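Local coordinates for protein ricin B lectin (Clostridium thermocellum, PDB 3VSF) that probably hydrolyses beta-1,3-galactan from the chain end as a family 43 exo-galactanase and carries a ricin-type beta-trefoil module that binds galactose, at residues Ala420-Asp425 with Tyr443-Lys448; Glu426-Gly431 with Ser461-Lys466; Gln399-Asp404 with Val413-Gly418; Ala385-Trp390 with Gly479-Trp484. All blocks are in the same frame, centred on the assembly; numbering follows the deposited sequence.

Interaction 1: residues Ala420-Asp425 with Tyr443-Lys448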
loop_
_atom_site.group_PDB
_atom_site.type_symbol
_atom_site.label_atom_id
_atom_site.label_comp_id
_atom_site.label_asym_id
_atom_site.label_seq_id
_atom_site.Cartn_x
_atom_site.Cartn_y
_atom_site.Cartn_z
ATOM N N ALA A 420 -8.603 13.097 6.997
ATOM C CA ALA A 420 -8.937 13.147 8.417
ATOM C C ALA A 420 -8.438 14.424 9.085
ATOM O O ALA A 420 -7.464 15.032 8.638
ATOM C CB ALA A 420 -8.382 11.924 9.132
ATOM N N LEU A 421 -9.113 14.822 10.158
ATOM C CA LEU A 421 -8.694 15.976 10.942
ATOM C C LEU A 421 -7.340 15.672 11.566
ATOM O O LEU A 421 -7.199 14.714 12.325
ATOM C CB LEU A 421 -9.724 16.293 12.027
ATOM C CG LEU A 421 -9.567 17.628 12.757
ATOM C CD1 LEU A 421 -9.665 18.791 11.781
ATOM C CD2 LEU A 421 -10.611 17.758 13.852
ATOM N N ASP A 422 -6.346 16.490 11.241
ATOM C CA ASP A 422 -4.970 16.201 11.622
ATOM C C ASP A 422 -4.279 17.404 12.253
ATOM O O ASP A 422 -4.430 18.532 11.788
ATOM C CB ASP A 422 -4.185 15.735 10.393
ATOM C CG ASP A 422 -2.744 15.396 10.713
ATOM O OD1 ASP A 422 -1.902 16.318 10.728
ATOM O OD2 ASP A 422 -2.452 14.204 10.942
ATOM N N VAL A 423 -3.520 17.155 13.316
ATOM C CA VAL A 423 -2.694 18.191 13.921
ATOM C C VAL A 423 -1.361 18.265 13.183
ATOM O O VAL A 423 -0.506 17.392 13.334
ATOM C CB VAL A 423 -2.438 17.918 15.413
ATOM C CG1 VAL A 423 -1.638 19.055 16.028
ATOM C CG2 VAL A 423 -3.753 17.729 16.152
ATOM N N LYS A 424 -1.198 19.313 12.381
ATOM C CA LYS A 424 -0.031 19.471 11.515
ATOM C C LYS A 424 1.292 19.108 12.193
ATOM O O LYS A 424 1.598 19.587 13.284
ATOM C CB LYS A 424 0.030 20.903 10.977
ATOM C CG LYS A 424 1.170 21.170 10.007
ATOM C CD LYS A 424 1.138 22.611 9.519
ATOM C CE LYS A 424 2.338 22.939 8.645
ATOM N NZ LYS A 424 2.365 22.120 7.401
ATOM N N ASP A 425 2.065 18.251 11.530
ATOM C CA ASP A 425 3.400 17.874 11.991
ATOM C C ASP A 425 3.416 17.326 13.417
ATOM O O ASP A 425 4.416 17.452 14.124
ATOM C CB ASP A 425 4.361 19.059 11.869
ATOM C CG ASP A 425 4.483 19.567 10.444
ATOM O OD1 ASP A 425 4.350 18.751 9.508
ATOM O OD2 ASP A 425 4.711 20.781 10.259
ATOM N N TYR A 443 -1.494 9.272 16.003
ATOM C CA TYR A 443 -2.261 9.711 17.163
ATOM C C TYR A 443 -2.772 11.138 17.001
ATOM O O TYR A 443 -3.758 11.527 17.625
ATOM C CB TYR A 443 -1.430 9.588 18.444
ATOM C CG TYR A 443 -1.472 8.210 19.064
ATOM C CD1 TYR A 443 -2.342 7.239 18.584
ATOM C CD2 TYR A 443 -0.652 7.884 20.136
ATOM C CE1 TYR A 443 -2.389 5.980 19.149
ATOM C CE2 TYR A 443 -0.692 6.626 20.708
ATOM C CZ TYR A 443 -1.562 5.679 20.211
ATOM O OH TYR A 443 -1.608 4.424 20.777
ATOM N N ASN A 444 -2.098 11.915 16.159
ATOM C CA ASN A 444 -2.519 13.283 15.890
ATOM C C ASN A 444 -3.761 13.328 15.005
ATOM O O ASN A 444 -4.151 14.389 14.521
ATOM C CB ASN A 444 -1.381 14.086 15.256
ATOM C CG ASN A 444 -0.937 13.517 13.923
ATOM O OD1 ASN A 444 -1.010 12.310 13.692
ATOM N ND2 ASN A 444 -0.471 14.388 13.036
ATOM N N GLN A 445 -4.373 12.166 14.798
ATOM C CA GLN A 445 -5.606 12.068 14.026
ATOM C C GLN A 445 -6.696 11.391 14.849
ATOM O O GLN A 445 -7.797 11.141 14.356
ATOM C CB GLN A 445 -5.370 11.302 12.722
ATOM C CG GLN A 445 -4.361 11.958 11.796
ATOM C CD GLN A 445 -4.264 11.269 10.448
ATOM O OE1 GLN A 445 -4.856 10.211 10.235
ATOM N NE2 GLN A 445 -3.516 11.870 9.529
ATOM N N HIS A 446 -6.379 11.096 16.106
ATOM C CA HIS A 446 -7.342 10.498 17.023
ATOM C C HIS A 446 -7.882 11.544 17.993
ATOM O O HIS A 446 -7.117 12.292 18.602
ATOM C CB HIS A 446 -6.705 9.341 17.793
ATOM C CG HIS A 446 -6.315 8.183 16.928
ATOM N ND1 HIS A 446 -5.686 7.061 17.424
ATOM C CD2 HIS A 446 -6.467 7.972 15.599
ATOM C CE1 HIS A 446 -5.467 6.209 16.437
ATOM N NE2 HIS A 446 -5.931 6.738 15.320
ATOM N N TRP A 447 -9.202 11.589 18.135
ATOM C CA TRP A 447 -9.847 12.606 18.960
ATOM C C TRP A 447 -10.811 12.001 19.972
ATOM O O TRP A 447 -11.612 11.130 19.635
ATOM C CB TRP A 447 -10.593 13.604 18.072
ATOM C CG TRP A 447 -9.715 14.272 17.063
ATOM C CD1 TRP A 447 -9.500 13.877 15.776
ATOM C CD2 TRP A 447 -8.930 15.451 17.260
ATOM N NE1 TRP A 447 -8.629 14.740 15.157
ATOM C CE2 TRP A 447 -8.264 15.717 16.047
ATOM C CE3 TRP A 447 -8.724 16.311 18.344
ATOM C CZ2 TRP A 447 -7.408 16.804 15.887
ATOM C CZ3 TRP A 447 -7.874 17.389 18.184
ATOM C CH2 TRP A 447 -7.228 17.627 16.965
ATOM N N LYS A 448 -10.732 12.472 21.213
ATOM C CA LYS A 448 -11.651 12.026 22.254
ATOM C C LYS A 448 -12.680 13.104 22.579
ATOM O O LYS A 448 -12.333 14.269 22.779
ATOM C CB LYS A 448 -10.893 11.629 23.522
ATOM C CG LYS A 448 -11.797 11.111 24.632
ATOM C CD LYS A 448 -11.000 10.595 25.820
ATOM C CE LYS A 448 -10.286 11.721 26.548
ATOM N NZ LYS A 448 -9.567 11.223 27.755
#

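Interaction 2: residues Glu426-Gly431 with Ser461-Lys466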
loop_
_atom_site.group_PDB
_atom_site.type_symbol
_atom_site.label_atom_id
_atom_site.label_comp_id
_atom_site.label_asym_id
_atom_site.label_seq_id
_atom_site.Cartn_x
_atom_site.Cartn_y
_atom_site.Cartn_z
ATOM N N GLU A 426 2.309 16.717 13.830
ATOM C CA GLU A 426 2.199 16.134 15.164
ATOM C C GLU A 426 2.639 17.108 16.253
ATOM O O GLU A 426 3.313 16.723 17.206
ATOM C CB GLU A 426 3.012 14.841 15.257
ATOM C CG GLU A 426 2.455 13.694 14.429
ATOM C CD GLU A 426 3.264 12.421 14.581
ATOM O OE1 GLU A 426 4.500 12.475 14.407
ATOM O OE2 GLU A 426 2.664 11.366 14.878
ATOM N N SER A 427 2.251 18.370 16.102
ATOM C CA SER A 427 2.620 19.408 17.056
ATOM C C SER A 427 2.079 19.110 18.449
ATOM O O SER A 427 1.036 18.473 18.600
ATOM C CB SER A 427 2.117 20.772 16.578
ATOM O OG SER A 427 2.455 21.796 17.498
ATOM N N LYS A 428 2.799 19.574 19.465
ATOM C CA LYS A 428 2.376 19.420 20.853
ATOM C C LYS A 428 2.244 20.783 21.519
ATOM O O LYS A 428 2.077 20.875 22.734
ATOM C CB LYS A 428 3.387 18.578 21.631
ATOM C CG LYS A 428 3.402 17.101 21.275
ATOM C CD LYS A 428 3.075 16.252 22.495
ATOM C CE LYS A 428 3.461 14.796 22.285
ATOM N NZ LYS A 428 3.108 13.951 23.461
ATOM N N GLU A 429 2.322 21.841 20.719
ATOM C CA GLU A 429 2.363 23.199 21.248
ATOM C C GLU A 429 1.038 23.937 21.080
ATOM O O GLU A 429 0.229 23.596 20.216
ATOM C CB GLU A 429 3.484 23.992 20.570
ATOM C CG GLU A 429 4.837 23.297 20.596
ATOM C CD GLU A 429 5.356 23.084 22.004
ATOM O OE1 GLU A 429 5.232 24.011 22.834
ATOM O OE2 GLU A 429 5.885 21.987 22.284
ATOM N N ASP A 430 0.822 24.948 21.916
ATOM C CA ASP A 430 -0.335 25.821 21.770
ATOM C C ASP A 430 -0.254 26.566 20.445
ATOM O O ASP A 430 0.821 26.997 20.031
ATOM C CB ASP A 430 -0.408 26.827 22.922
ATOM C CG ASP A 430 -0.895 26.203 24.216
ATOM O OD1 ASP A 430 -1.577 25.158 24.157
ATOM O OD2 ASP A 430 -0.606 26.767 25.293
ATOM N N GLY A 431 -1.394 26.717 19.780
ATOM C CA GLY A 431 -1.445 27.430 18.519
ATOM C C GLY A 431 -1.134 26.534 17.338
ATOM O O GLY A 431 -1.099 26.991 16.196
ATOM N N SER A 461 -7.034 16.039 21.502
ATOM C CA SER A 461 -6.171 15.172 20.713
ATOM C C SER A 461 -5.573 14.086 21.597
ATOM O O SER A 461 -5.442 14.261 22.808
ATOM C CB SER A 461 -5.058 15.984 20.048
ATOM O OG SER A 461 -4.246 15.164 19.226
ATOM N N ARG A 462 -5.214 12.961 20.988
ATOM C CA ARG A 462 -4.658 11.835 21.727
ATOM C C ARG A 462 -3.164 12.032 21.953
ATOM O O ARG A 462 -2.586 11.480 22.891
ATOM C CB ARG A 462 -4.910 10.534 20.965
ATOM C CG ARG A 462 -4.568 9.271 21.736
ATOM C CD ARG A 462 -4.960 8.037 20.940
ATOM N NE ARG A 462 -4.851 6.812 21.723
ATOM C CZ ARG A 462 -5.261 5.620 21.301
ATOM N NH1 ARG A 462 -5.810 5.494 20.099
ATOM N NH2 ARG A 462 -5.126 4.554 22.078
ATOM N N HIS A 463 -2.549 12.830 21.089
ATOM C CA HIS A 463 -1.109 13.052 21.126
ATOM C C HIS A 463 -0.677 13.818 22.375
ATOM O O HIS A 463 0.226 13.390 23.093
ATOM C CB HIS A 463 -0.664 13.797 19.867
ATOM C CG HIS A 463 0.772 13.574 19.506
ATOM N ND1 HIS A 463 1.728 14.561 19.607
ATOM C CD2 HIS A 463 1.412 12.476 19.037
ATOM C CE1 HIS A 463 2.896 14.080 19.219
ATOM N NE2 HIS A 463 2.731 12.817 18.869
ATOM N N CYS A 464 -1.327 14.949 22.633
ATOM C CA CYS A 464 -0.943 15.809 23.748
ATOM C C CYS A 464 -2.107 16.119 24.686
ATOM O O CYS A 464 -1.902 16.441 25.856
ATOM C CB CYS A 464 -0.332 17.112 23.228
ATOM S SG CYS A 464 -1.402 18.025 22.096
ATOM N N GLY A 465 -3.327 16.030 24.167
ATOM C CA GLY A 465 -4.510 16.242 24.980
ATOM C C GLY A 465 -5.119 17.625 24.838
ATOM O O GLY A 465 -6.134 17.930 25.465
ATOM N N LYS A 466 -4.501 18.465 24.016
ATOM C CA LYS A 466 -5.007 19.814 23.792
ATOM C C LYS A 466 -6.274 19.783 22.944
ATOM O O LYS A 466 -6.468 18.877 22.133
ATOM C CB LYS A 466 -3.935 20.693 23.143
ATOM C CG LYS A 466 -2.653 20.786 23.952
ATOM C CD LYS A 466 -1.686 21.797 23.359
ATOM C CE LYS A 466 -0.356 21.779 24.094
ATOM N NZ LYS A 466 -0.520 21.949 25.564
#

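Interaction 3: residues Gln399-Asp404 with Val413-Gly418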
loop_
_atom_site.group_PDB
_atom_site.type_symbol
_atom_site.label_atom_id
_atom_site.label_comp_id
_atom_site.label_asym_id
_atom_site.label_seq_id
_atom_site.Cartn_x
_atom_site.Cartn_y
_atom_site.Cartn_z
ATOM N N GLN A 399 -19.312 18.732 6.605
ATOM C CA GLN A 399 -19.874 17.477 7.090
ATOM C C GLN A 399 -18.758 16.490 7.423
ATOM O O GLN A 399 -17.783 16.373 6.681
ATOM C CB GLN A 399 -20.831 16.887 6.054
ATOM C CG GLN A 399 -21.872 17.880 5.557
ATOM C CD GLN A 399 -22.848 17.268 4.574
ATOM O OE1 GLN A 399 -23.181 16.087 4.665
ATOM N NE2 GLN A 399 -23.310 18.071 3.622
ATOM N N TRP A 400 -18.901 15.783 8.540
ATOM C CA TRP A 400 -17.828 14.928 9.035
ATOM C C TRP A 400 -18.321 13.569 9.531
ATOM O O TRP A 400 -19.342 13.479 10.214
ATOM C CB TRP A 400 -17.069 15.641 10.159
ATOM C CG TRP A 400 -16.546 16.991 9.767
ATOM C CD1 TRP A 400 -17.248 18.160 9.723
ATOM C CD2 TRP A 400 -15.208 17.312 9.370
ATOM N NE1 TRP A 400 -16.432 19.188 9.319
ATOM C CE2 TRP A 400 -15.173 18.694 9.097
ATOM C CE3 TRP A 400 -14.035 16.566 9.217
ATOM C CZ2 TRP A 400 -14.013 19.344 8.680
ATOM C CZ3 TRP A 400 -12.885 17.213 8.804
ATOM C CH2 TRP A 400 -12.883 18.589 8.539
ATOM N N TYR A 401 -17.586 12.516 9.182
ATOM C CA TYR A 401 -17.854 11.182 9.704
ATOM C C TYR A 401 -17.119 10.991 11.023
ATOM O O TYR A 401 -16.172 11.715 11.323
ATOM C CB TYR A 401 -17.389 10.105 8.723
ATOM C CG TYR A 401 -18.089 10.112 7.385
ATOM C CD1 TYR A 401 -19.420 9.736 7.273
ATOM C CD2 TYR A 401 -17.408 10.470 6.229
ATOM C CE1 TYR A 401 -20.059 9.734 6.047
ATOM C CE2 TYR A 401 -18.039 10.468 5.000
ATOM C CZ TYR A 401 -19.363 10.100 4.916
ATOM O OH TYR A 401 -19.995 10.098 3.693
ATOM N N LEU A 402 -17.552 10.009 11.805
ATOM C CA LEU A 402 -16.862 9.664 13.043
ATOM C C LEU A 402 -16.552 8.168 13.095
ATOM O O LEU A 402 -17.446 7.348 13.303
ATOM C CB LEU A 402 -17.685 10.082 14.261
ATOM C CG LEU A 402 -17.878 11.584 14.476
ATOM C CD1 LEU A 402 -18.699 11.838 15.732
ATOM C CD2 LEU A 402 -16.537 12.300 14.557
ATOM N N VAL A 403 -15.281 7.826 12.908
ATOM C CA VAL A 403 -14.860 6.430 12.866
ATOM C C VAL A 403 -14.132 6.011 14.141
ATOM O O VAL A 403 -13.012 6.450 14.398
ATOM C CB VAL A 403 -13.941 6.162 11.660
ATOM C CG1 VAL A 403 -13.531 4.697 11.622
ATOM C CG2 VAL A 403 -14.631 6.563 10.366
ATOM N N ASP A 404 -14.774 5.156 14.931
ATOM C CA ASP A 404 -14.183 4.655 16.167
ATOM C C ASP A 404 -12.882 3.909 15.869
ATOM O O ASP A 404 -12.809 3.135 14.915
ATOM C CB ASP A 404 -15.173 3.739 16.892
ATOM C CG ASP A 404 -14.789 3.489 18.339
ATOM O OD1 ASP A 404 -15.658 3.659 19.220
ATOM O OD2 ASP A 404 -13.625 3.117 18.596
ATOM N N VAL A 413 -13.447 12.473 10.013
ATOM C CA VAL A 413 -13.162 12.451 8.582
ATOM C C VAL A 413 -14.087 13.378 7.802
ATOM O O VAL A 413 -15.301 13.361 7.992
ATOM C CB VAL A 413 -13.288 11.025 8.008
ATOM C CG1 VAL A 413 -12.811 10.989 6.563
ATOM C CG2 VAL A 413 -12.502 10.040 8.856
ATOM N N ASN A 414 -13.503 14.185 6.922
ATOM C CA ASN A 414 -14.280 15.076 6.069
ATOM C C ASN A 414 -15.061 14.272 5.039
ATOM O O ASN A 414 -14.613 13.212 4.604
ATOM C CB ASN A 414 -13.359 16.085 5.377
ATOM C CG ASN A 414 -14.118 17.252 4.774
ATOM O OD1 ASN A 414 -14.417 17.264 3.580
ATOM N ND2 ASN A 414 -14.429 18.244 5.600
ATOM N N VAL A 415 -16.232 14.766 4.654
ATOM C CA VAL A 415 -17.069 14.059 3.692
ATOM C C VAL A 415 -16.663 14.367 2.254
ATOM O O VAL A 415 -16.450 13.455 1.454
ATOM C CB VAL A 415 -18.562 14.376 3.890
ATOM C CG1 VAL A 415 -19.381 13.812 2.740
ATOM C CG2 VAL A 415 -19.047 13.823 5.221
ATOM N N LYS A 416 -16.554 15.652 1.929
ATOM C CA LYS A 416 -16.161 16.067 0.587
ATOM C C LYS A 416 -14.805 15.477 0.209
ATOM O O LYS A 416 -14.561 15.148 -0.952
ATOM C CB LYS A 416 -16.128 17.593 0.482
ATOM C CG LYS A 416 -15.815 18.101 -0.913
ATOM C CD LYS A 416 -15.849 19.618 -0.976
ATOM C CE LYS A 416 -15.501 20.112 -2.371
ATOM N NZ LYS A 416 -15.580 21.595 -2.475
ATOM N N SER A 417 -13.928 15.348 1.198
ATOM C CA SER A 417 -12.630 14.711 1.004
ATOM C C SER A 417 -12.397 13.695 2.114
ATOM O O SER A 417 -12.574 14.005 3.291
ATOM C CB SER A 417 -11.510 15.754 0.998
ATOM O OG SER A 417 -11.443 16.435 2.239
ATOM N N GLY A 418 -11.998 12.485 1.738
ATOM C CA GLY A 418 -11.827 11.407 2.696
ATOM C C GLY A 418 -10.689 11.615 3.679
ATOM O O GLY A 418 -10.287 10.685 4.380
#

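Interaction 4: residues Ala385-Trp390 with Gly479-Trp484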
loop_
_atom_site.group_PDB
_atom_site.type_symbol
_atom_site.label_atom_id
_atom_site.label_comp_id
_atom_site.label_asym_id
_atom_site.label_seq_id
_atom_site.Cartn_x
_atom_site.Cartn_y
_atom_site.Cartn_z
ATOM N N ALA A 385 -4.836 20.817 3.646
ATOM C CA ALA A 385 -5.621 22.045 3.585
ATOM C C ALA A 385 -5.958 22.541 4.989
ATOM O O ALA A 385 -6.280 21.749 5.875
ATOM C CB ALA A 385 -6.891 21.827 2.777
ATOM N N GLN A 386 -5.879 23.853 5.184
ATOM C CA GLN A 386 -6.125 24.459 6.488
ATOM C C GLN A 386 -7.575 24.298 6.929
ATOM O O GLN A 386 -8.499 24.467 6.133
ATOM C CB GLN A 386 -5.753 25.944 6.461
ATOM C CG GLN A 386 -6.118 26.704 7.730
ATOM C CD GLN A 386 -5.249 26.323 8.911
ATOM O OE1 GLN A 386 -4.022 26.337 8.821
ATOM N NE2 GLN A 386 -5.882 25.978 10.026
ATOM N N ILE A 387 -7.769 23.970 8.203
ATOM C CA ILE A 387 -9.107 23.847 8.770
ATOM C C ILE A 387 -9.553 25.175 9.371
ATOM O O ILE A 387 -8.850 25.762 10.194
ATOM C CB ILE A 387 -9.167 22.759 9.859
ATOM C CG1 ILE A 387 -8.829 21.390 9.262
ATOM C CG2 ILE A 387 -10.542 22.725 10.502
ATOM C CD1 ILE A 387 -9.783 20.945 8.174
ATOM N N VAL A 388 -10.722 25.647 8.954
ATOM C CA VAL A 388 -11.248 26.919 9.432
ATOM C C VAL A 388 -12.704 26.787 9.856
ATOM O O VAL A 388 -13.374 25.815 9.513
ATOM C CB VAL A 388 -11.152 28.009 8.349
ATOM C CG1 VAL A 388 -9.704 28.232 7.943
ATOM C CG2 VAL A 388 -11.995 27.630 7.142
ATOM N N GLN A 389 -13.189 27.769 10.609
ATOM C CA GLN A 389 -14.600 27.827 10.964
ATOM C C GLN A 389 -15.341 28.650 9.919
ATOM O O GLN A 389 -14.802 29.622 9.388
ATOM C CB GLN A 389 -14.794 28.445 12.349
ATOM C CG GLN A 389 -14.516 29.940 12.410
ATOM C CD GLN A 389 -14.965 30.564 13.716
ATOM O OE1 GLN A 389 -15.397 29.867 14.633
ATOM N NE2 GLN A 389 -14.865 31.884 13.806
ATOM N N TRP A 390 -16.573 28.257 9.619
ATOM C CA TRP A 390 -17.367 28.967 8.625
ATOM C C TRP A 390 -18.848 28.917 8.974
ATOM O O TRP A 390 -19.273 28.110 9.801
ATOM C CB TRP A 390 -17.133 28.378 7.234
ATOM C CG TRP A 390 -17.415 29.341 6.124
ATOM C CD1 TRP A 390 -18.603 29.527 5.479
ATOM C CD2 TRP A 390 -16.487 30.253 5.526
ATOM N NE1 TRP A 390 -18.472 30.499 4.517
ATOM C CE2 TRP A 390 -17.181 30.961 4.525
ATOM C CE3 TRP A 390 -15.135 30.540 5.741
ATOM C CZ2 TRP A 390 -16.571 31.937 3.742
ATOM C CZ3 TRP A 390 -14.531 31.509 4.961
ATOM C CH2 TRP A 390 -15.248 32.196 3.974
ATOM N N GLY A 479 -11.968 31.809 10.378
ATOM C CA GLY A 479 -11.239 31.708 11.628
ATOM C C GLY A 479 -10.423 30.432 11.686
ATOM O O GLY A 479 -10.953 29.338 11.490
ATOM N N ILE A 480 -9.129 30.569 11.950
ATOM C CA ILE A 480 -8.230 29.423 11.972
ATOM C C ILE A 480 -8.550 28.471 13.117
ATOM O O ILE A 480 -8.635 28.883 14.273
ATOM C CB ILE A 480 -6.752 29.854 12.079
ATOM C CG1 ILE A 480 -6.307 30.586 10.813
ATOM C CG2 ILE A 480 -5.863 28.645 12.326
ATOM C CD1 ILE A 480 -6.793 32.018 10.723
ATOM N N ILE A 481 -8.729 27.195 12.788
ATOM C CA ILE A 481 -8.922 26.164 13.800
ATOM C C ILE A 481 -7.569 25.597 14.206
ATOM O O ILE A 481 -6.778 25.190 13.355
ATOM C CB ILE A 481 -9.824 25.028 13.292
ATOM C CG1 ILE A 481 -11.195 25.580 12.895
ATOM C CG2 ILE A 481 -9.971 23.952 14.354
ATOM C CD1 ILE A 481 -11.917 26.282 14.022
ATOM N N GLN A 482 -7.305 25.573 15.507
ATOM C CA GLN A 482 -5.991 25.189 16.005
ATOM C C GLN A 482 -6.064 24.248 17.199
ATOM O O GLN A 482 -7.119 23.702 17.525
ATOM C CB GLN A 482 -5.192 26.433 16.396
ATOM C CG GLN A 482 -5.779 27.184 17.582
ATOM C CD GLN A 482 -5.002 28.440 17.928
ATOM O OE1 GLN A 482 -4.200 28.927 17.133
ATOM N NE2 GLN A 482 -5.237 28.969 19.123
ATOM N N GLN A 483 -4.919 24.074 17.847
ATOM C CA GLN A 483 -4.788 23.213 19.009
ATOM C C GLN A 483 -4.383 24.084 20.192
ATOM O O GLN A 483 -3.511 24.942 20.062
ATOM C CB GLN A 483 -3.713 22.162 18.736
ATOM C CG GLN A 483 -3.571 21.092 19.797
ATOM C CD GLN A 483 -2.423 20.148 19.501
ATOM O OE1 GLN A 483 -2.608 18.934 19.403
ATOM N NE2 GLN A 483 -1.225 20.702 19.354
ATOM N N TRP A 484 -5.015 23.876 21.343
ATOM C CA TRP A 484 -4.727 24.705 22.508
ATOM C C TRP A 484 -5.098 24.008 23.811
ATOM O O TRP A 484 -5.997 23.169 23.844
ATOM C CB TRP A 484 -5.467 26.039 22.400
ATOM C CG TRP A 484 -4.884 27.131 23.245
ATOM C CD1 TRP A 484 -5.111 27.352 24.571
ATOM C CD2 TRP A 484 -3.983 28.159 22.814
ATOM N NE1 TRP A 484 -4.404 28.452 24.995
ATOM C CE2 TRP A 484 -3.704 28.966 23.935
ATOM C CE3 TRP A 484 -3.383 28.475 21.591
ATOM C CZ2 TRP A 484 -2.852 30.065 23.870
ATOM C CZ3 TRP A 484 -2.537 29.567 21.528
ATOM C CH2 TRP A 484 -2.280 30.349 22.660
#

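Interaction 1: residues Ala420-Asp425 with Tyr443-Lys448
A420 to V423 of one strand run at a steep angle past N444 to W447, the end-to-end directions lying 115° apart, and V423 N donates to N444 O (3.1 Å) where the two segments cross. This is the ricin-type beta-trefoil at its QxW motif, Q445-H446-W447, a signature of the family. W447 shows how one tryptophan can do two jobs. Its NE1 donates in the plane of the ring to L421 O, 3.2 Å away and above the carbonyl plane, while CD2 of L421 lies over the five-membered ring in a CH-pi contact, off-centre toward the rim. V423 CG2 packs obliquely against CH2 of the same indole. On the polar side, N444 ND2 donates to V423 O at 3.0 Å and Q445 NE2 to D422 OD2 at 2.9 Å; T438 O also accepts from NE2. D422, D425 and N444 bind beta-D-galactose, so the buried amides secure the sugar-site aspartate and the strand that bears it. With chi1 at -179° the D422 carboxylate swings away from its own backbone N, and OD2 reaches Q445; the amide meets that oxygen on its anti side, 31° out of the carboxylate plane.

Interaction 2: residues Glu426-Gly431 with Ser461-Lys466
K428 and H463 bring two surface loops together where a lysine amine supplies the polar link: K428 NZ donates to the backbone oxygen H463 O at 3.0 Å, approaching from above the carbonyl plane. To get there the lysine chain bends at its second torsion (chi2 -120°) and passes over one face of the H463 ring, crossing that side chain at about a right angle, and its CD rests 3.6 Å from C464 CB. E426 CB covers the opposite face of the imidazole. Both segments are turns between strands of the beta-trefoil lectin module, and E426 also packs on N444 of the galactose site. Inside the first turn, S427 OG accepts from E429 N at 3.2 Å, an ST turn, and S427 O is satisfied by Q483 NE2 of strand 479-484. Inside the second, acceptance is poorer: C464 SG takes a weak bond from K466 N, and S461 OG a weak one from H463 N, whereas the backbone pair S461 N to K466 O is sound at 3.0 Å. At the far end, D430 OD1 and K466 NZ form only a long salt bridge of 3.7 Å. The stronger partner of each is the hydroxyl of S485, to which D430 OD1 and K466 NZ are both hydrogen-bonded.

Interaction 3: residues Gln399-Asp404 with Val413-Gly418
Between Y401 and V413 two backbone bonds close an antiparallel hydrogen-bonded pair, Y401 N donating to V413 O at 2.7 Å and V413 N returning a bond to Y401 O at 3.1 Å. One residue along, W400 faces N414 in a non-hydrogen-bonded pair, and beyond it V415 N donates to Q399 O at 3.0 Å. The first shell of side chains shows how a two-stranded unit can dress its two faces differently. On one, N414 lies over the indole of W400: CB makes a CH-pi contact with the six-membered ring, and ND2 stands 3.3 Å from CZ2, with the amide plane turned 85° from the ring. On the other face, Y401 and V413 pack CB to CB, and V403 CG2 meets V413 CG2 further along. Past the end of the strand, a chi1 of 171° turns CG1 of V415 away from the backbone N and leaves CG2 beside it, over the Y401 ring, 3.8 Å from the centroid.

The second shell fixes these groups. N414 ND2 donates to S397 O, and its OD1 accepts from S417 N on a lone pair, an Asx motif that ties the asparagine to the turn following its strand. L374 O accepts from W400 NE1 and so fixes the indole, and S395 O holds the Q399 amide. The whole is a beta hairpin of the ricin-type beta-trefoil, and W400 is the tryptophan of a QxW motif, buried as family members bury theirs.

Interaction 4: residues Ala385-Trp390 with Gly479-Trp484
CG2 of I387 packs 3.7 Å from CB of I481, the two side chains crossing at a slant, in the dense part of this contact between two strands that pair antiparallel over a short distance, their directions 120° apart. The terminal CD1 of I481 continues past the V388 carbonyl region to lie 4.0 Å from Q389 CB, with CG1 beside the backbone N (chi1 -59°). Neighbouring strands seal this side: L374 touches both isoleucines, while I468 and V470 pack on I481.

The backbone is joined by two bonds, I481 N to I387 O at 3.0 Å and Q389 N to G479 O at 2.9 Å, around the V388 and I480 non-hydrogen-bonded pair. Here the interface thins out: V388 and I480 share one face of the sheet, yet their side chains barely meet. On that partly exposed side the touch comes instead from Q386, whose side chain crosses that of I480 at about a right angle, NE2 coming 3.5 Å from CG2. The contact illustrates how a strand crossing at a wide angle can pack firmly along one side and lightly along the other.

The buried Q389 amide is satisfied outside the two strands: it passes across G479, which has no side chain in the way, toward S370 OG and E476 O. I387 O takes the inter-strand bond from I481 N and a second, at 3.0 Å, from Q386 NE2 of its own strand, from opposite faces of its plane. Its position is thus fixed by two donors, while the strands themselves are joined by backbone bonds and isoleucine packing.

Overall arrangement
All four contacts lie in the beta-trefoil lectin module, on the same side of the chain's centre. Interaction 3 comes first to completion, then interactions 1 and 2 follow with alternating segments, and interaction 4 spans all of them in sequence. Interactions 1 and 2 have centres about 9 Å apart and meet through N444 with E426, so the galactose site adjoins the surface turns. Interaction 4 lies about 13 Å from interaction 1, centre to centre, with I387 against L421, and about 14 Å from interaction 2, joined through Q483. Interaction 3 touches interaction 4 where W400 meets I387. Strands 409-414 and 447-453, neighbours in one sheet, connect interactions 3 and 1, linking the hairpin to the sugar site.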